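Local coordinates for adenylation domain (Streptomyces sp., PDB 5N9X), which is an adenylation domain of the ANL superfamily of AMP-binding enzymes that binds ATP and threonine, at residues 442-454 with 459-471. Residues are numbered along the deposited sequence; the frame is centred on the assembly and turned at random.
Sequences VRTHPAVVDAVVW and APGDSRLVCAYTA
Val452 and Ala468 form the central pair of the ladder joining 450-454 to 463-470, part of the antiparallel beta hairpin 450-457/463-470 in the small C-terminal domain of this ANL-family fold; the axes of 450-454 and 463-470 run at 167° to one another. Both bonds of the pair form, Val452 N to Ala468 O at 2.7 Å and Ala468 N to Val452 O at 2.9 Å, and Trp454 and Val466 repeat the pattern nearer the turn. Between these hydrogen-bonded pairs, Val453 faces Cys467 as a non-hydrogen-bonded pair, where CA-H groups lean on carbonyl oxygens.

At the end away from the turn, Arg443 grips Asp450 OD1 side-on with NE and NH2, a salt bridge across the intervening turn, while Thr470 OG1 accepts a weak bond from Asp450 N.

Apolar contacts divide between the two faces of the sheet. On that of Ala451, Val453, Cys467 and Tyr469, the preceding helix 435-443 contributes Val442, whose CG1 lies 4.2 Å from Cys467 SG, and helix 482-492 packs on Val442 and Tyr469. Val453 CG1 meets Leu465 CD2 at 3.6 Å. The other face, covered by helix 518-528, carries the indole of Trp454. With CG held between backbone N and carbonyl carbon (chi1 74°), the side chain runs beside that of Val466, and CZ3 at the ring edge comes 3.7 Å from Ala468 N. Over the six-membered ring of Trp454, Val466 CG1 makes a CH-pi contact 3.8 Å from the centroid, 23° off the normal.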
loop_
_atom_site.group_PDB
_atom_site.type_symbol
_atom_site.label_atom_id
_atom_site.label_comp_id
_atom_site.label_asym_id
_atom_site.label_seq_id
_atom_site.Cartn_x
_atom_site.Cartn_y
_atom_site.Cartn_z
ATOM N N VAL A 442 -20.992 -10.169 -8.864
ATOM C CA VAL A 442 -20.647 -10.086 -10.269
ATOM C C VAL A 442 -19.393 -10.929 -10.535
ATOM O O VAL A 442 -19.351 -11.700 -11.490
ATOM C CB VAL A 442 -20.442 -8.614 -10.719
ATOM C CG1 VAL A 442 -19.789 -8.553 -12.097
ATOM C CG2 VAL A 442 -21.786 -7.866 -10.739
ATOM N N ARG A 443 -18.395 -10.824 -9.663
ATOM C CA ARG A 443 -17.174 -11.626 -9.785
ATOM C C ARG A 443 -17.415 -13.153 -9.778
ATOM O O ARG A 443 -16.627 -13.922 -10.328
ATOM C CB ARG A 443 -16.199 -11.253 -8.665
ATOM C CG ARG A 443 -15.206 -10.181 -9.046
ATOM C CD ARG A 443 -14.179 -9.963 -7.944
ATOM N NE ARG A 443 -13.870 -8.544 -7.804
ATOM C CZ ARG A 443 -14.302 -7.798 -6.792
ATOM N NH1 ARG A 443 -15.045 -8.345 -5.832
ATOM N NH2 ARG A 443 -13.998 -6.513 -6.739
ATOM N N THR A 444 -18.515 -13.568 -9.163
ATOM C CA THR A 444 -18.939 -14.972 -9.131
ATOM C C THR A 444 -19.093 -15.562 -10.539
ATOM O O THR A 444 -19.029 -16.772 -10.724
ATOM C CB THR A 444 -20.258 -15.109 -8.316
ATOM O OG1 THR A 444 -19.938 -15.309 -6.938
ATOM C CG2 THR A 444 -21.093 -16.258 -8.763
ATOM N N HIS A 445 -19.223 -14.713 -11.549
ATOM C CA HIS A 445 -19.273 -15.221 -12.923
ATOM C C HIS A 445 -17.899 -15.684 -13.418
ATOM O O HIS A 445 -16.976 -14.890 -13.516
ATOM C CB HIS A 445 -19.835 -14.162 -13.875
ATOM C CG HIS A 445 -20.242 -14.705 -15.206
ATOM N ND1 HIS A 445 -19.332 -15.108 -16.159
ATOM C CD2 HIS A 445 -21.464 -14.925 -15.736
ATOM C CE1 HIS A 445 -19.980 -15.543 -17.224
ATOM N NE2 HIS A 445 -21.274 -15.440 -16.993
ATOM N N PRO A 446 -17.792 -16.959 -13.808
ATOM C CA PRO A 446 -16.492 -17.590 -14.113
ATOM C C PRO A 446 -15.581 -16.821 -15.088
ATOM O O PRO A 446 -14.360 -16.848 -14.930
ATOM C CB PRO A 446 -16.883 -18.949 -14.715
ATOM C CG PRO A 446 -18.402 -19.046 -14.622
ATOM C CD PRO A 446 -18.932 -17.676 -14.404
ATOM N N ALA A 447 -16.168 -16.136 -16.062
ATOM C CA ALA A 447 -15.399 -15.416 -17.074
ATOM C C ALA A 447 -15.135 -13.943 -16.693
ATOM O O ALA A 447 -14.594 -13.163 -17.503
ATOM C CB ALA A 447 -16.114 -15.493 -18.409
ATOM N N VAL A 448 -15.511 -13.573 -15.473
ATOM C CA VAL A 448 -15.269 -12.231 -14.981
ATOM C C VAL A 448 -14.113 -12.174 -13.993
ATOM O O VAL A 448 -14.207 -12.752 -12.911
ATOM C CB VAL A 448 -16.509 -11.647 -14.281
ATOM C CG1 VAL A 448 -16.169 -10.275 -13.703
ATOM C CG2 VAL A 448 -17.671 -11.554 -15.247
ATOM N N VAL A 449 -13.040 -11.468 -14.351
ATOM C CA VAL A 449 -11.955 -11.203 -13.402
ATOM C C VAL A 449 -12.368 -10.198 -12.325
ATOM O O VAL A 449 -12.381 -10.530 -11.147
ATOM C CB VAL A 449 -10.670 -10.676 -14.107
ATOM C CG1 VAL A 449 -9.463 -10.833 -13.188
ATOM C CG2 VAL A 449 -10.407 -11.440 -15.388
ATOM N N ASP A 450 -12.706 -8.975 -12.720
ATOM C CA ASP A 450 -12.890 -7.913 -11.735
ATOM C C ASP A 450 -14.126 -7.061 -11.971
ATOM O O ASP A 450 -14.572 -6.899 -13.107
ATOM C CB ASP A 450 -11.655 -7.010 -11.720
ATOM C CG ASP A 450 -11.253 -6.600 -10.325
ATOM O OD1 ASP A 450 -12.142 -6.415 -9.456
ATOM O OD2 ASP A 450 -10.028 -6.484 -10.096
ATOM N N ALA A 451 -14.657 -6.484 -10.898
ATOM C CA ALA A 451 -15.833 -5.624 -10.998
ATOM C C ALA A 451 -15.767 -4.405 -10.066
ATOM O O ALA A 451 -15.242 -4.488 -8.967
ATOM C CB ALA A 451 -17.088 -6.438 -10.705
ATOM N N VAL A 452 -16.317 -3.280 -10.519
ATOM C CA VAL A 452 -16.514 -2.093 -9.685
ATOM C C VAL A 452 -17.984 -1.695 -9.751
ATOM O O VAL A 452 -18.510 -1.447 -10.840
ATOM C CB VAL A 452 -15.640 -0.918 -10.148
ATOM C CG1 VAL A 452 -15.964 0.367 -9.368
ATOM C CG2 VAL A 452 -14.181 -1.275 -10.037
ATOM N N VAL A 453 -18.652 -1.653 -8.603
ATOM C CA VAL A 453 -20.069 -1.331 -8.579
ATOM C C VAL A 453 -20.273 -0.054 -7.784
ATOM O O VAL A 453 -19.761 0.062 -6.668
ATOM C CB VAL A 453 -20.919 -2.467 -7.954
ATOM C CG1 VAL A 453 -22.392 -2.064 -7.895
ATOM C CG2 VAL A 453 -20.751 -3.765 -8.721
ATOM N N TRP A 454 -20.995 0.913 -8.344
ATOM C CA TRP A 454 -21.277 2.141 -7.593
ATOM C C TRP A 454 -22.644 2.760 -7.907
ATOM O O TRP A 454 -23.314 2.369 -8.855
ATOM C CB TRP A 454 -20.164 3.178 -7.827
ATOM C CG TRP A 454 -20.169 3.837 -9.161
ATOM C CD1 TRP A 454 -20.552 5.122 -9.451
ATOM C CD2 TRP A 454 -19.745 3.259 -10.395
ATOM N NE1 TRP A 454 -20.388 5.374 -10.794
ATOM C CE2 TRP A 454 -19.898 4.249 -11.397
ATOM C CE3 TRP A 454 -19.263 1.993 -10.757
ATOM C CZ2 TRP A 454 -19.576 4.012 -12.732
ATOM C CZ3 TRP A 454 -18.948 1.753 -12.080
ATOM C CH2 TRP A 454 -19.108 2.757 -13.058
ATOM N N ALA A 459 -28.415 12.035 -13.409
ATOM C CA ALA A 459 -28.868 13.394 -13.201
ATOM C C ALA A 459 -29.163 13.488 -11.716
ATOM O O ALA A 459 -29.277 12.455 -11.053
ATOM C CB ALA A 459 -30.109 13.701 -14.032
ATOM N N PRO A 460 -29.276 14.716 -11.181
ATOM C CA PRO A 460 -29.806 14.904 -9.820
ATOM C C PRO A 460 -31.066 14.084 -9.516
ATOM O O PRO A 460 -31.188 13.538 -8.411
ATOM C CB PRO A 460 -30.101 16.402 -9.780
ATOM C CG PRO A 460 -29.032 16.978 -10.651
ATOM C CD PRO A 460 -28.840 15.993 -11.776
ATOM N N GLY A 461 -31.978 13.980 -10.478
ATOM C CA GLY A 461 -33.160 13.155 -10.298
ATOM C C GLY A 461 -32.905 11.652 -10.337
ATOM O O GLY A 461 -33.495 10.895 -9.565
ATOM N N ASP A 462 -32.011 11.230 -11.226
ATOM C CA ASP A 462 -31.805 9.816 -11.524
ATOM C C ASP A 462 -30.505 9.284 -10.921
ATOM O O ASP A 462 -29.425 9.512 -11.468
ATOM C CB ASP A 462 -31.804 9.610 -13.044
ATOM C CG ASP A 462 -31.875 8.143 -13.453
ATOM O OD1 ASP A 462 -32.226 7.283 -12.609
ATOM O OD2 ASP A 462 -31.594 7.863 -14.646
ATOM N N SER A 463 -30.604 8.585 -9.794
ATOM C CA SER A 463 -29.448 7.891 -9.225
ATOM C C SER A 463 -29.613 6.376 -9.327
ATOM O O SER A 463 -30.544 5.811 -8.749
ATOM C CB SER A 463 -29.231 8.297 -7.762
ATOM O OG SER A 463 -28.368 9.415 -7.659
ATOM N N ARG A 464 -28.710 5.714 -10.052
ATOM C CA ARG A 464 -28.813 4.260 -10.218
ATOM C C ARG A 464 -27.504 3.483 -10.041
ATOM O O ARG A 464 -26.398 3.993 -10.290
ATOM C CB ARG A 464 -29.409 3.915 -11.598
ATOM C CG ARG A 464 -30.813 4.448 -11.877
ATOM C CD ARG A 464 -31.349 3.987 -13.234
ATOM N NE ARG A 464 -30.967 4.920 -14.293
ATOM C CZ ARG A 464 -30.203 4.607 -15.340
ATOM N NH1 ARG A 464 -29.741 3.370 -15.497
ATOM N NH2 ARG A 464 -29.909 5.534 -16.240
ATOM N N LEU A 465 -27.677 2.233 -9.606
ATOM C CA LEU A 465 -26.625 1.226 -9.512
ATOM C C LEU A 465 -25.996 0.876 -10.857
ATOM O O LEU A 465 -26.690 0.488 -11.801
ATOM C CB LEU A 465 -27.178 -0.049 -8.894
ATOM C CG LEU A 465 -26.758 -0.381 -7.468
ATOM C CD1 LEU A 465 -27.063 -1.835 -7.157
ATOM C CD2 LEU A 465 -25.290 -0.079 -7.302
ATOM N N VAL A 466 -24.674 0.977 -10.917
ATOM C CA VAL A 466 -23.934 0.766 -12.152
ATOM C C VAL A 466 -22.754 -0.171 -11.876
ATOM O O VAL A 466 -22.279 -0.258 -10.744
ATOM C CB VAL A 466 -23.485 2.136 -12.739
ATOM C CG1 VAL A 466 -22.418 1.991 -13.780
ATOM C CG2 VAL A 466 -24.680 2.844 -13.324
ATOM N N CYS A 467 -22.334 -0.914 -12.895
ATOM C CA CYS A 467 -21.191 -1.807 -12.774
ATOM C C CYS A 467 -20.245 -1.697 -13.955
ATOM O O CYS A 467 -20.672 -1.729 -15.110
ATOM C CB CYS A 467 -21.644 -3.261 -12.636
ATOM S SG CYS A 467 -20.279 -4.453 -12.742
ATOM N N ALA A 468 -18.955 -1.575 -13.662
ATOM C CA ALA A 468 -17.944 -1.859 -14.673
ATOM C C ALA A 468 -17.244 -3.182 -14.303
ATOM O O ALA A 468 -17.075 -3.521 -13.121
ATOM C CB ALA A 468 -16.948 -0.724 -14.793
ATOM N N TYR A 469 -16.853 -3.940 -15.314
ATOM C CA TYR A 469 -16.238 -5.233 -15.070
ATOM C C TYR A 469 -15.289 -5.611 -16.212
ATOM O O TYR A 469 -15.413 -5.114 -17.330
ATOM C CB TYR A 469 -17.312 -6.320 -14.901
ATOM C CG TYR A 469 -18.020 -6.611 -16.208
ATOM C CD1 TYR A 469 -18.953 -5.722 -16.725
ATOM C CD2 TYR A 469 -17.722 -7.750 -16.941
ATOM C CE1 TYR A 469 -19.585 -5.969 -17.913
ATOM C CE2 TYR A 469 -18.347 -8.006 -18.137
ATOM C CZ TYR A 469 -19.280 -7.117 -18.616
ATOM O OH TYR A 469 -19.910 -7.376 -19.811
ATOM N N THR A 470 -14.375 -6.530 -15.925
ATOM C CA THR A 470 -13.391 -6.971 -16.907
ATOM C C THR A 470 -13.460 -8.478 -17.112
ATOM O O THR A 470 -13.919 -9.204 -16.232
ATOM C CB THR A 470 -11.963 -6.579 -16.476
ATOM O OG1 THR A 470 -11.768 -6.938 -15.105
ATOM C CG2 THR A 470 -11.767 -5.066 -16.611
ATOM N N ALA A 471 -13.004 -8.943 -18.271
ATOM C CA ALA A 471 -12.953 -10.375 -18.573
ATOM C C ALA A 471 -11.527 -10.909 -18.455
ATOM O O ALA A 471 -11.293 -12.120 -18.472
ATOM C CB ALA A 471 -13.511 -10.642 -19.964
#